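Local coordinates for protein beta-galactosidase (Marinomonas sp. ef1, PDB 6Y2K) that catalyses the hydrolytic release of terminal beta-D-galactose residues from beta-galactosides as a cold-active, hexameric GH42 enzyme, at residues Leu449-Asp454 and Leu601-Leu606; Glu444-Leu449 and Ala590-Leu595; Val5-Glu10 and Val32-Phe37; Val68-Pro73 and Pro132-Trp137; Ala460-Tyr465 and Asn482-Tyr487. All coordinates share one frame; numbering follows the deposited sequence.

Contact 1. Residues Leu449-Asp454 and Leu601-Leu606; sequences LGLSVD and LSTYYL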
# COMPACT_ATOMS: atom_id res chain seq x y z
N LEU A 449 32.27 -3.49 -2.22
CA LEU A 449 33.34 -3.79 -1.25
C LEU A 449 34.66 -3.07 -1.56
O LEU A 449 35.67 -3.34 -0.90
CB LEU A 449 33.57 -5.30 -1.18
CG LEU A 449 32.42 -6.11 -0.59
CD1 LEU A 449 32.71 -7.60 -0.74
CD2 LEU A 449 32.18 -5.76 0.87
N GLY A 450 34.64 -2.15 -2.52
CA GLY A 450 35.81 -1.35 -2.85
C GLY A 450 36.91 -2.04 -3.63
O GLY A 450 38.00 -1.50 -3.74
N LEU A 451 36.62 -3.21 -4.20
CA LEU A 451 37.66 -4.00 -4.88
C LEU A 451 37.94 -3.49 -6.30
O LEU A 451 37.01 -3.10 -7.02
CB LEU A 451 37.25 -5.48 -4.94
CG LEU A 451 37.17 -6.21 -3.60
CD1 LEU A 451 36.39 -7.51 -3.72
CD2 LEU A 451 38.56 -6.49 -3.05
N SER A 452 39.22 -3.48 -6.68
CA SER A 452 39.65 -3.29 -8.07
C SER A 452 39.70 -4.65 -8.76
O SER A 452 40.28 -5.60 -8.22
CB SER A 452 41.02 -2.59 -8.13
OG SER A 452 40.95 -1.27 -7.58
N VAL A 453 39.10 -4.73 -9.94
CA VAL A 453 38.80 -6.01 -10.59
C VAL A 453 39.34 -6.09 -12.03
O VAL A 453 39.38 -5.08 -12.74
CB VAL A 453 37.26 -6.22 -10.60
CG1 VAL A 453 36.87 -7.52 -11.28
CG2 VAL A 453 36.72 -6.18 -9.18
N ASP A 454 39.77 -7.30 -12.42
CA ASP A 454 39.95 -7.68 -13.82
C ASP A 454 38.83 -8.63 -14.20
O ASP A 454 38.44 -9.48 -13.40
CB ASP A 454 41.27 -8.44 -14.04
CG ASP A 454 42.47 -7.52 -14.21
OD1 ASP A 454 42.38 -6.32 -13.89
OD2 ASP A 454 43.50 -8.02 -14.69
N LEU A 601 43.29 -9.95 0.80
CA LEU A 601 42.84 -8.67 0.26
C LEU A 601 41.90 -7.98 1.25
O LEU A 601 41.11 -8.64 1.93
CB LEU A 601 42.10 -8.88 -1.06
CG LEU A 601 42.79 -9.71 -2.15
CD1 LEU A 601 41.89 -9.85 -3.37
CD2 LEU A 601 44.13 -9.10 -2.52
N SER A 602 41.98 -6.66 1.32
CA SER A 602 41.09 -5.89 2.19
C SER A 602 39.77 -5.57 1.48
O SER A 602 39.71 -5.50 0.25
CB SER A 602 41.78 -4.62 2.67
OG SER A 602 42.09 -3.77 1.58
N THR A 603 38.73 -5.36 2.27
CA THR A 603 37.43 -4.91 1.78
C THR A 603 36.89 -3.80 2.67
O THR A 603 37.32 -3.64 3.83
CB THR A 603 36.41 -6.07 1.70
OG1 THR A 603 36.23 -6.66 2.99
CG2 THR A 603 36.87 -7.12 0.71
N TYR A 604 35.96 -3.03 2.11
CA TYR A 604 35.35 -1.89 2.77
C TYR A 604 33.96 -1.71 2.19
O TYR A 604 33.83 -1.57 0.98
CB TYR A 604 36.20 -0.62 2.51
CG TYR A 604 35.79 0.59 3.33
CD1 TYR A 604 34.65 1.33 3.00
CD2 TYR A 604 36.54 1.00 4.44
CE1 TYR A 604 34.27 2.44 3.75
CE2 TYR A 604 36.17 2.10 5.20
CZ TYR A 604 35.04 2.82 4.85
OH TYR A 604 34.66 3.91 5.60
N TYR A 605 32.92 -1.73 3.03
CA TYR A 605 31.56 -1.48 2.58
C TYR A 605 31.42 0.02 2.34
O TYR A 605 31.21 0.79 3.28
CB TYR A 605 30.52 -1.95 3.62
CG TYR A 605 30.27 -3.45 3.65
CD1 TYR A 605 31.22 -4.33 4.18
CD2 TYR A 605 29.07 -3.98 3.18
CE1 TYR A 605 30.98 -5.70 4.24
CE2 TYR A 605 28.83 -5.36 3.23
CZ TYR A 605 29.78 -6.21 3.75
OH TYR A 605 29.54 -7.58 3.79
N LEU A 606 31.57 0.43 1.08
CA LEU A 606 31.50 1.84 0.71
C LEU A 606 30.09 2.38 0.92
O LEU A 606 29.13 1.61 0.90
CB LEU A 606 31.91 2.05 -0.75
CG LEU A 606 33.39 1.79 -1.10
CD1 LEU A 606 33.55 1.69 -2.62
CD2 LEU A 606 34.29 2.88 -0.55
O HOH W 1 38.52 -3.01 -1.03
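The CD2 methyl of L449 sits over one face of the Y605 ring in a CH-pi contact. It lies 3.7 Å from the ring centroid, 15° off the ring normal. The two side chains run side by side and point the same way. CG of L449 lies anti to the carbonyl carbon and beside the backbone N (chi1 -67°), and from there CD2 reaches the ring. Beside this pair L451 and T603 approach at a slant. CD2 of L451 reaches the backbone of S602, 3.6 Å from S602 O. The helix 435-448 ends here in a Schellman motif, with G450 at positive phi as its C-prime residue. L606 closes over that turn from the other chain segment, CD1 lying 3.8 Å from CA of G450. The backbone link is a single direct hydrogen bond, from Y604 N to L449 O at 3.0 Å. The donor sits above the carbonyl plane, 44° out of it. Water 1 donates to the same L449 O, at 2.9 Å, and also to S602 O. This carbonyl thus receives two hydrogen bonds, one from the chain and one from the water. T603 CA makes a further CA-H...O contact with it. The segment 601-606 also meets the second subunit of the hexamer. There S602 packs on R540 of that subunit, and Y605 on G542 of that subunit.

Contact 2. Residues Glu444-Leu449 and Ala590-Leu595; sequences EAMREL and ASLAKL
L592 of helix 585-598 meets the C-terminal end of helix 435-448, with L449 just past it, in the region of the trimerisation domain. The tight part is wholly apolar. CD1 of L592 touches CB of A445 at 3.8 Å and CG of M446 at 3.9 Å. CG of L592 lies beside the backbone N, anti to the carbonyl carbon (chi1 -70°), and from there CD1 faces A445 and M446. M446 runs extended past CG, and its chain passes L592 at a slant. L449 completes this group, its CD1 resting 3.7 Å from CB of L592. On the 435-448 side, A445 also packs on L588 and K589 of the partner helix, and M446 on V469 of strand 467-470. The looser part lies toward A593, which is partly exposed and whose side chain comes no nearer than 4.5 Å to segment 444-449. Further round the 585-598 helix, K594 turns from this interface and packs on E597 of the second subunit. At the margin E448 is partly exposed, and its carboxylate forms a salt bridge with K589. Toward A593 it is the backbone that is met: CD1 of L449 lies 3.9 Å from A593 N.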
# COMPACT_ATOMS: atom_id res chain seq x y z
N GLU A 444 28.94 -6.14 -9.10
CA GLU A 444 28.42 -5.06 -8.25
C GLU A 444 28.78 -5.26 -6.78
O GLU A 444 29.19 -4.31 -6.11
CB GLU A 444 26.90 -4.94 -8.40
CG GLU A 444 26.24 -3.91 -7.49
CD GLU A 444 24.73 -3.83 -7.69
OE1 GLU A 444 24.20 -2.71 -7.76
OE2 GLU A 444 24.09 -4.90 -7.76
N ALA A 445 28.61 -6.48 -6.28
CA ALA A 445 28.99 -6.83 -4.91
C ALA A 445 30.48 -6.60 -4.63
O ALA A 445 30.85 -6.05 -3.59
CB ALA A 445 28.60 -8.27 -4.60
N MET A 446 31.34 -7.02 -5.57
CA MET A 446 32.79 -6.76 -5.48
C MET A 446 33.08 -5.27 -5.40
O MET A 446 33.89 -4.82 -4.57
CB MET A 446 33.53 -7.32 -6.70
CG MET A 446 33.57 -8.83 -6.82
SD MET A 446 34.31 -9.30 -8.39
CE MET A 446 34.31 -11.07 -8.19
N ARG A 447 32.39 -4.51 -6.25
CA ARG A 447 32.59 -3.06 -6.32
C ARG A 447 32.07 -2.31 -5.09
O ARG A 447 32.69 -1.33 -4.67
CB ARG A 447 31.93 -2.51 -7.59
CG ARG A 447 32.62 -2.96 -8.87
CD ARG A 447 33.57 -1.88 -9.37
NE ARG A 447 32.81 -0.73 -9.85
CZ ARG A 447 33.32 0.48 -10.07
NH1 ARG A 447 34.61 0.74 -9.86
NH2 ARG A 447 32.51 1.45 -10.51
N GLU A 448 30.96 -2.78 -4.52
CA GLU A 448 30.44 -2.23 -3.25
C GLU A 448 31.39 -2.50 -2.07
O GLU A 448 31.29 -1.84 -1.03
CB GLU A 448 29.04 -2.79 -2.94
CG GLU A 448 27.95 -2.21 -3.83
CD GLU A 448 26.58 -2.86 -3.64
OE1 GLU A 448 26.52 -4.03 -3.22
OE2 GLU A 448 25.56 -2.21 -3.93
N LEU A 449 32.27 -3.49 -2.22
CA LEU A 449 33.34 -3.79 -1.25
C LEU A 449 34.66 -3.07 -1.56
O LEU A 449 35.67 -3.34 -0.90
CB LEU A 449 33.57 -5.30 -1.18
CG LEU A 449 32.42 -6.11 -0.59
CD1 LEU A 449 32.71 -7.60 -0.74
CD2 LEU A 449 32.18 -5.76 0.87
N ALA A 590 28.85 -10.64 1.91
CA ALA A 590 29.34 -11.42 3.06
C ALA A 590 30.37 -12.46 2.61
O ALA A 590 31.44 -12.58 3.21
CB ALA A 590 28.20 -12.08 3.82
N SER A 591 30.02 -13.20 1.56
CA SER A 591 30.86 -14.29 1.04
C SER A 591 32.15 -13.76 0.42
O SER A 591 33.23 -14.29 0.68
CB SER A 591 30.08 -15.15 0.02
OG SER A 591 28.87 -15.67 0.58
N LEU A 592 32.05 -12.69 -0.38
CA LEU A 592 33.22 -12.09 -1.02
C LEU A 592 34.18 -11.46 -0.00
O LEU A 592 35.40 -11.51 -0.20
CB LEU A 592 32.81 -11.08 -2.10
CG LEU A 592 32.20 -11.74 -3.35
CD1 LEU A 592 31.43 -10.74 -4.20
CD2 LEU A 592 33.24 -12.46 -4.19
N ALA A 593 33.64 -10.91 1.09
CA ALA A 593 34.46 -10.39 2.18
C ALA A 593 35.26 -11.50 2.87
O ALA A 593 36.45 -11.34 3.13
CB ALA A 593 33.59 -9.64 3.19
N LYS A 594 34.61 -12.64 3.13
CA LYS A 594 35.30 -13.80 3.70
C LYS A 594 36.37 -14.34 2.76
O LYS A 594 37.50 -14.63 3.19
CB LYS A 594 34.32 -14.93 4.04
CG LYS A 594 33.50 -14.67 5.30
CD LYS A 594 34.33 -14.90 6.55
CE LYS A 594 33.52 -14.65 7.81
NZ LYS A 594 34.37 -14.92 9.00
N LEU A 595 36.02 -14.49 1.49
CA LEU A 595 36.93 -15.03 0.49
C LEU A 595 38.12 -14.10 0.26
O LEU A 595 39.26 -14.57 0.11
CB LEU A 595 36.19 -15.31 -0.82
CG LEU A 595 35.21 -16.50 -0.72
CD1 LEU A 595 34.17 -16.48 -1.84
CD2 LEU A 595 35.96 -17.83 -0.72

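Contact 3. Residues Val5-Glu10 and Val32-Phe37; sequences VCYYPE and VRVGEF
V5 and C6 pair in parallel with V32 and R33, held by hydrogen bonds from R33 N to V5 O (2.9 Å) and from Y7 N to R33 O. The side chains of V5 and V32 share one face of the sheet, those of C6 and R33 the other. R33 is gripped from both sides. C6 SG lies over one face of its guanidinium, 3.4 Å from NH2, and E36 CD covers the opposite face. NH2 of R33 is also in salt-bridge contact with E36 OE2 at 3.0 Å, by charge alone, since that oxygen lies well out of the guanidinium plane. NH1 of R33 turns to E314 and Q138. Y8 OH donates a very short hydrogen bond of 2.5 Å to the same E36 OE2, which meets the Y8 ring at its edge. Y7 CB packs on V32 CG1 at 3.5 Å, and its OH bonds to D20. Water 2 joins Y7 O and E10 OE1 to G35 N; water 3 joins E10 OE2 to F37 N. The pair belongs to a beta-alpha-beta unit of the TIM barrel. Helix 17-27 covers V5, Y7 and V32 through M24, strand 348-352 packs on C6 and R33, and helix 52-63 packs on P9 and V34.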
# COMPACT_ATOMS: atom_id res chain seq x y z
N VAL A 5 37.74 12.87 -29.93
CA VAL A 5 36.38 13.13 -30.39
C VAL A 5 36.08 12.40 -31.70
O VAL A 5 36.97 12.21 -32.53
CB VAL A 5 36.10 14.65 -30.48
CG1 VAL A 5 36.82 15.28 -31.67
CG2 VAL A 5 34.61 14.92 -30.54
N CYS A 6 34.82 11.99 -31.87
CA CYS A 6 34.31 11.44 -33.12
C CYS A 6 33.78 12.60 -33.96
O CYS A 6 32.98 13.41 -33.47
CB CYS A 6 33.21 10.42 -32.85
SG CYS A 6 33.75 9.05 -31.81
N TYR A 7 34.22 12.68 -35.22
CA TYR A 7 34.05 13.86 -36.08
C TYR A 7 33.59 13.46 -37.49
O TYR A 7 33.99 12.42 -38.01
CB TYR A 7 35.39 14.59 -36.14
CG TYR A 7 35.44 15.87 -36.96
CD1 TYR A 7 34.45 16.85 -36.85
CD2 TYR A 7 36.52 16.13 -37.80
CE1 TYR A 7 34.53 18.03 -37.58
CE2 TYR A 7 36.61 17.31 -38.53
CZ TYR A 7 35.62 18.25 -38.43
OH TYR A 7 35.71 19.42 -39.16
N TYR A 8 32.75 14.31 -38.09
CA TYR A 8 32.19 14.08 -39.43
C TYR A 8 32.41 15.31 -40.32
O TYR A 8 31.49 16.08 -40.56
CB TYR A 8 30.71 13.66 -39.32
CG TYR A 8 30.64 12.39 -38.50
CD1 TYR A 8 30.57 12.44 -37.10
CD2 TYR A 8 30.79 11.15 -39.10
CE1 TYR A 8 30.58 11.29 -36.34
CE2 TYR A 8 30.80 9.99 -38.35
CZ TYR A 8 30.69 10.07 -36.97
OH TYR A 8 30.71 8.94 -36.21
N PRO A 9 33.64 15.49 -40.82
CA PRO A 9 33.91 16.64 -41.71
C PRO A 9 33.00 16.66 -42.94
O PRO A 9 32.59 17.73 -43.39
CB PRO A 9 35.38 16.46 -42.10
CG PRO A 9 35.66 15.03 -41.87
CD PRO A 9 34.80 14.60 -40.72
N GLU A 10 32.64 15.47 -43.44
CA GLU A 10 31.69 15.35 -44.55
C GLU A 10 30.26 15.86 -44.26
O GLU A 10 29.46 16.01 -45.19
CB GLU A 10 31.67 13.90 -45.10
CG GLU A 10 30.88 12.87 -44.30
CD GLU A 10 31.65 12.18 -43.18
OE1 GLU A 10 32.65 12.74 -42.64
OE2 GLU A 10 31.22 11.05 -42.83
N VAL A 32 41.22 12.22 -33.06
CA VAL A 32 39.98 12.48 -33.79
C VAL A 32 39.67 11.29 -34.70
O VAL A 32 40.52 10.89 -35.50
CB VAL A 32 40.09 13.76 -34.65
CG1 VAL A 32 38.77 14.05 -35.35
CG2 VAL A 32 40.52 14.94 -33.79
N ARG A 33 38.45 10.75 -34.59
CA ARG A 33 38.02 9.67 -35.48
C ARG A 33 37.22 10.24 -36.66
O ARG A 33 36.36 11.10 -36.48
CB ARG A 33 37.20 8.62 -34.73
CG ARG A 33 36.95 7.36 -35.55
CD ARG A 33 35.90 6.45 -34.93
NE ARG A 33 34.59 7.09 -34.89
CZ ARG A 33 33.50 6.57 -34.33
NH1 ARG A 33 33.54 5.36 -33.76
NH2 ARG A 33 32.36 7.25 -34.34
N VAL A 34 37.53 9.77 -37.87
CA VAL A 34 36.76 10.11 -39.07
C VAL A 34 36.60 8.91 -40.01
O VAL A 34 37.38 7.96 -39.96
CB VAL A 34 37.40 11.28 -39.87
CG1 VAL A 34 37.59 12.51 -38.99
CG2 VAL A 34 38.71 10.86 -40.52
N GLY A 35 35.57 8.97 -40.86
CA GLY A 35 35.50 8.15 -42.08
C GLY A 35 34.60 6.92 -42.14
O GLY A 35 34.30 6.44 -43.24
N GLU A 36 34.14 6.42 -40.99
CA GLU A 36 33.45 5.11 -40.94
C GLU A 36 32.06 5.05 -41.61
O GLU A 36 31.56 3.96 -41.88
CB GLU A 36 33.41 4.54 -39.51
CG GLU A 36 32.29 5.03 -38.57
CD GLU A 36 32.45 6.46 -38.07
OE1 GLU A 36 33.39 7.19 -38.48
OE2 GLU A 36 31.60 6.87 -37.25
N PHE A 37 31.42 6.20 -41.85
CA PHE A 37 30.14 6.22 -42.57
C PHE A 37 30.20 6.94 -43.93
O PHE A 37 29.16 7.34 -44.46
CB PHE A 37 29.05 6.88 -41.70
CG PHE A 37 28.79 6.17 -40.38
CD1 PHE A 37 28.48 4.82 -40.35
CD2 PHE A 37 28.80 6.88 -39.19
CE1 PHE A 37 28.22 4.17 -39.15
CE2 PHE A 37 28.52 6.24 -37.99
CZ PHE A 37 28.23 4.89 -37.96
O HOH W 2 33.78 11.22 -40.60
O HOH W 3 32.17 8.90 -41.52

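Contact 4. Residues Val68-Pro73 and Pro132-Trp137; sequences VILGTP and PAVASW
L70 packs over a face of the W137 indole at the apolar centre of this parallel strand pair in the TIM barrel. CD1 of L70 comes to 3.3 Å from W137 CH2. Its CB lies over the six-membered ring in a CH-pi contact, 19° off the ring normal. The two side chains run side by side and point the same way. V134 CG1 covers the same face of the indole, and V134 CG2 touches L70 CD1 at 4.2 Å. The indole is placed there by a CG that lies beside the backbone N (chi1 -67°). T72 crosses it at about a right angle, through CG2. W137 NE1 bonds to S234 OG. A serine at W137 would probably deprive L70 and V134 of their shared flat surface, open a gap beside T72 and leave S234 OG without the indole N-H. On the other face of the sheet CG2 of I69 meets OG of S136 at 3.7 Å, and that hydroxyl bonds to the backbone O of D238. The backbone then forms the polar edge. The register slips by one between V68 and I69, a beta bulge. V68 O accepts from A135 N at 2.9 Å and weakly from S136 N. Beyond the bulge L70 N bonds to S136 O, and before it V68 N donates to A133 O at 2.8 Å.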
# COMPACT_ATOMS: atom_id res chain seq x y z
N VAL A 68 44.91 10.98 -35.94
CA VAL A 68 43.64 10.54 -36.52
C VAL A 68 43.45 9.03 -36.41
O VAL A 68 44.38 8.25 -36.63
CB VAL A 68 43.51 10.99 -37.99
CG1 VAL A 68 42.24 10.41 -38.63
CG2 VAL A 68 43.48 12.52 -38.05
N ILE A 69 42.23 8.64 -36.03
CA ILE A 69 41.77 7.26 -36.08
C ILE A 69 40.88 7.17 -37.32
O ILE A 69 39.81 7.78 -37.35
CB ILE A 69 40.94 6.87 -34.83
CG1 ILE A 69 41.73 7.08 -33.53
CG2 ILE A 69 40.45 5.42 -34.93
CD1 ILE A 69 40.86 7.29 -32.30
N LEU A 70 41.32 6.42 -38.33
CA LEU A 70 40.61 6.36 -39.61
C LEU A 70 39.69 5.13 -39.61
O LEU A 70 40.15 4.02 -39.40
CB LEU A 70 41.60 6.25 -40.78
CG LEU A 70 41.45 7.16 -42.00
CD1 LEU A 70 42.23 6.57 -43.18
CD2 LEU A 70 40.01 7.47 -42.39
N GLY A 71 38.40 5.34 -39.84
CA GLY A 71 37.45 4.22 -39.89
C GLY A 71 37.23 3.68 -41.30
O GLY A 71 36.98 4.46 -42.21
N THR A 72 37.31 2.35 -41.48
CA THR A 72 36.89 1.74 -42.74
C THR A 72 35.36 1.87 -42.80
O THR A 72 34.69 1.71 -41.78
CB THR A 72 37.33 0.26 -42.93
OG1 THR A 72 36.68 -0.60 -41.99
CG2 THR A 72 38.84 0.13 -42.80
N PRO A 73 34.81 2.16 -43.99
CA PRO A 73 33.40 2.54 -44.12
C PRO A 73 32.41 1.39 -44.36
O PRO A 73 31.31 1.61 -44.89
CB PRO A 73 33.44 3.48 -45.32
CG PRO A 73 34.45 2.84 -46.20
CD PRO A 73 35.53 2.36 -45.26
N PRO A 132 50.98 10.69 -42.39
CA PRO A 132 51.49 11.01 -41.05
C PRO A 132 50.43 11.41 -40.01
O PRO A 132 50.71 11.36 -38.81
CB PRO A 132 52.46 12.18 -41.30
CG PRO A 132 52.03 12.77 -42.60
CD PRO A 132 51.47 11.64 -43.41
N ALA A 133 49.25 11.82 -40.46
CA ALA A 133 48.09 12.06 -39.58
C ALA A 133 47.49 10.78 -38.99
O ALA A 133 46.91 10.82 -37.92
CB ALA A 133 47.00 12.84 -40.31
N VAL A 134 47.59 9.66 -39.70
CA VAL A 134 46.86 8.45 -39.31
C VAL A 134 47.65 7.65 -38.28
O VAL A 134 48.71 7.10 -38.59
CB VAL A 134 46.51 7.58 -40.54
CG1 VAL A 134 45.81 6.29 -40.12
CG2 VAL A 134 45.63 8.36 -41.50
N ALA A 135 47.14 7.62 -37.05
CA ALA A 135 47.77 6.90 -35.95
C ALA A 135 47.15 5.52 -35.72
O ALA A 135 47.78 4.65 -35.12
CB ALA A 135 47.68 7.73 -34.68
N SER A 136 45.93 5.33 -36.22
CA SER A 136 45.12 4.17 -35.88
C SER A 136 44.03 3.93 -36.91
O SER A 136 43.62 4.87 -37.60
CB SER A 136 44.49 4.42 -34.50
OG SER A 136 43.52 3.44 -34.18
N TRP A 137 43.55 2.69 -37.01
CA TRP A 137 42.38 2.37 -37.83
C TRP A 137 41.31 1.69 -37.00
O TRP A 137 41.61 0.78 -36.24
CB TRP A 137 42.75 1.42 -38.98
CG TRP A 137 43.65 1.98 -40.04
CD1 TRP A 137 45.00 2.10 -39.98
CD2 TRP A 137 43.26 2.45 -41.33
NE1 TRP A 137 45.48 2.62 -41.15
CE2 TRP A 137 44.43 2.85 -42.00
CE3 TRP A 137 42.03 2.57 -41.99
CZ2 TRP A 137 44.42 3.36 -43.30
CZ3 TRP A 137 42.01 3.08 -43.29
CH2 TRP A 137 43.20 3.47 -43.93

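Contact 5. Residues Ala460-Tyr465 and Asn482-Tyr487; sequences APLDMY and NRLNSY
Y487 and L462 join the end of helix 478-486 to a type I beta turn running from L462 to Y465, in the region of the trimerisation domain. The apolar contacts centre on L462. Its CB lies 3.7 Å from CD1 of Y487. Its CD1 rests on CB of R483 at 4.0 Å and on CD2 of L484 at 4.2 Å, and the L462 and R483 side chains cross at about a right angle. L462, L484 and Y487 all pack on L468 of strand 467-470. The direct hydrogen bond is made by Y487. Its CG stands anti to the backbone N (chi1 175°), and the ring carries its OH across to the far end of the turn. There OH donates to Y465 O at 2.8 Å, from above the carbonyl plane and 66° out of it. L462 O and Y465 O both lie at the edge of the Y487 ring, near its plane. A phenylalanine at Y487 would probably leave Y465 O without this donor, so the turn would be tied less firmly to the helix end. Y465 OH itself bonds to D454. The water-mediated contact joins R483 and A460. R483 NH1 bonds to S458 O, while its bent chain brings NE to water 4. That water accepts from R483 NE at 2.8 Å and donates to A460 O at 2.7 Å.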
# COMPACT_ATOMS: atom_id res chain seq x y z
N ALA A 460 42.76 -17.17 -19.91
CA ALA A 460 43.71 -16.23 -19.31
C ALA A 460 44.65 -16.93 -18.32
O ALA A 460 44.22 -17.86 -17.61
CB ALA A 460 42.96 -15.11 -18.60
N PRO A 461 45.93 -16.51 -18.28
CA PRO A 461 46.78 -16.97 -17.18
C PRO A 461 46.28 -16.40 -15.85
O PRO A 461 45.85 -15.24 -15.80
CB PRO A 461 48.18 -16.46 -17.54
CG PRO A 461 47.99 -15.43 -18.59
CD PRO A 461 46.67 -15.68 -19.26
N LEU A 462 46.33 -17.21 -14.80
CA LEU A 462 45.68 -16.92 -13.53
C LEU A 462 46.63 -16.52 -12.39
O LEU A 462 46.17 -16.05 -11.35
CB LEU A 462 44.87 -18.14 -13.10
CG LEU A 462 43.86 -18.70 -14.10
CD1 LEU A 462 43.24 -19.98 -13.54
CD2 LEU A 462 42.79 -17.67 -14.43
N ASP A 463 47.94 -16.67 -12.60
CA ASP A 463 48.93 -16.52 -11.53
C ASP A 463 48.99 -15.13 -10.86
O ASP A 463 49.41 -15.03 -9.71
CB ASP A 463 50.34 -16.91 -12.03
CG ASP A 463 50.83 -16.04 -13.17
OD1 ASP A 463 50.45 -16.32 -14.33
OD2 ASP A 463 51.57 -15.07 -12.92
N MET A 464 48.57 -14.08 -11.58
CA MET A 464 48.57 -12.73 -11.02
C MET A 464 47.34 -12.37 -10.16
O MET A 464 47.25 -11.23 -9.69
CB MET A 464 48.75 -11.69 -12.14
CG MET A 464 47.57 -11.52 -13.10
SD MET A 464 47.34 -12.92 -14.23
CE MET A 464 48.67 -12.63 -15.39
N TYR A 465 46.41 -13.31 -9.95
CA TYR A 465 45.19 -13.06 -9.16
C TYR A 465 45.17 -13.84 -7.84
O TYR A 465 45.42 -15.05 -7.81
CB TYR A 465 43.94 -13.38 -10.00
CG TYR A 465 43.92 -12.63 -11.31
CD1 TYR A 465 43.88 -11.24 -11.33
CD2 TYR A 465 43.99 -13.31 -12.53
CE1 TYR A 465 43.88 -10.54 -12.52
CE2 TYR A 465 43.99 -12.61 -13.73
CZ TYR A 465 43.94 -11.23 -13.72
OH TYR A 465 43.95 -10.52 -14.89
N ASN A 482 42.94 -27.92 -15.88
CA ASN A 482 44.37 -28.01 -15.51
C ASN A 482 44.87 -26.72 -14.85
O ASN A 482 45.55 -26.77 -13.83
CB ASN A 482 45.25 -28.32 -16.73
CG ASN A 482 45.07 -29.73 -17.24
OD1 ASN A 482 44.78 -30.66 -16.48
ND2 ASN A 482 45.24 -29.90 -18.55
N ARG A 483 44.52 -25.57 -15.44
CA ARG A 483 44.86 -24.27 -14.85
C ARG A 483 44.22 -24.08 -13.46
O ARG A 483 44.87 -23.56 -12.56
CB ARG A 483 44.47 -23.12 -15.78
CG ARG A 483 45.36 -22.99 -17.02
CD ARG A 483 45.10 -21.70 -17.79
NE ARG A 483 43.78 -21.68 -18.42
CZ ARG A 483 43.45 -22.28 -19.57
NH1 ARG A 483 42.21 -22.19 -20.03
NH2 ARG A 483 44.35 -22.99 -20.26
N LEU A 484 42.97 -24.53 -13.29
CA LEU A 484 42.31 -24.47 -11.98
C LEU A 484 42.99 -25.38 -10.96
O LEU A 484 43.17 -24.98 -9.81
CB LEU A 484 40.82 -24.79 -12.08
CG LEU A 484 39.96 -23.82 -12.90
CD1 LEU A 484 38.53 -24.33 -12.97
CD2 LEU A 484 40.00 -22.41 -12.32
N ASN A 485 43.38 -26.58 -11.39
CA ASN A 485 44.06 -27.54 -10.51
C ASN A 485 45.37 -26.99 -9.93
O ASN A 485 45.69 -27.26 -8.77
CB ASN A 485 44.34 -28.87 -11.24
CG ASN A 485 43.07 -29.67 -11.50
OD1 ASN A 485 42.05 -29.52 -10.82
ND2 ASN A 485 43.14 -30.55 -12.50
N SER A 486 46.12 -26.22 -10.72
CA SER A 486 47.40 -25.66 -10.27
C SER A 486 47.30 -24.24 -9.70
O SER A 486 48.27 -23.76 -9.12
CB SER A 486 48.41 -25.70 -11.42
OG SER A 486 48.01 -24.84 -12.47
N TYR A 487 46.15 -23.58 -9.85
CA TYR A 487 45.96 -22.21 -9.37
C TYR A 487 46.20 -22.15 -7.86
O TYR A 487 45.69 -23.00 -7.11
CB TYR A 487 44.55 -21.70 -9.73
CG TYR A 487 44.18 -20.33 -9.20
CD1 TYR A 487 44.89 -19.19 -9.57
CD2 TYR A 487 43.10 -20.18 -8.33
CE1 TYR A 487 44.54 -17.94 -9.08
CE2 TYR A 487 42.74 -18.94 -7.84
CZ TYR A 487 43.46 -17.82 -8.21
OH TYR A 487 43.09 -16.61 -7.71
O HOH W 4 42.23 -19.65 -17.28

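How the contacts relate
Contacts 1 and 2 share L449 and touch, their centres 7 Å apart: L606 N probably bonds to E448 O, and L451 N to M446 O. Contact 5 is nested in the chain loops closed by both. It touches contact 1 through D454 OD2 and Y465 OH, 2.5 Å apart, but stays about 9 Å from contact 2 at the nearest atoms. Contacts 3 and 4 lie in the barrel, 10 Å apart between centres, on neighbouring strands joined by V32 O to I69 N and V34 O to G71 N. Nearest atoms of contacts 1 and 4 are about 23 Å apart. A bound glycerol, probably from the crystallisation liquor, lies about 5 Å from the E10 side chain of contact 3; such molecules can mark pockets.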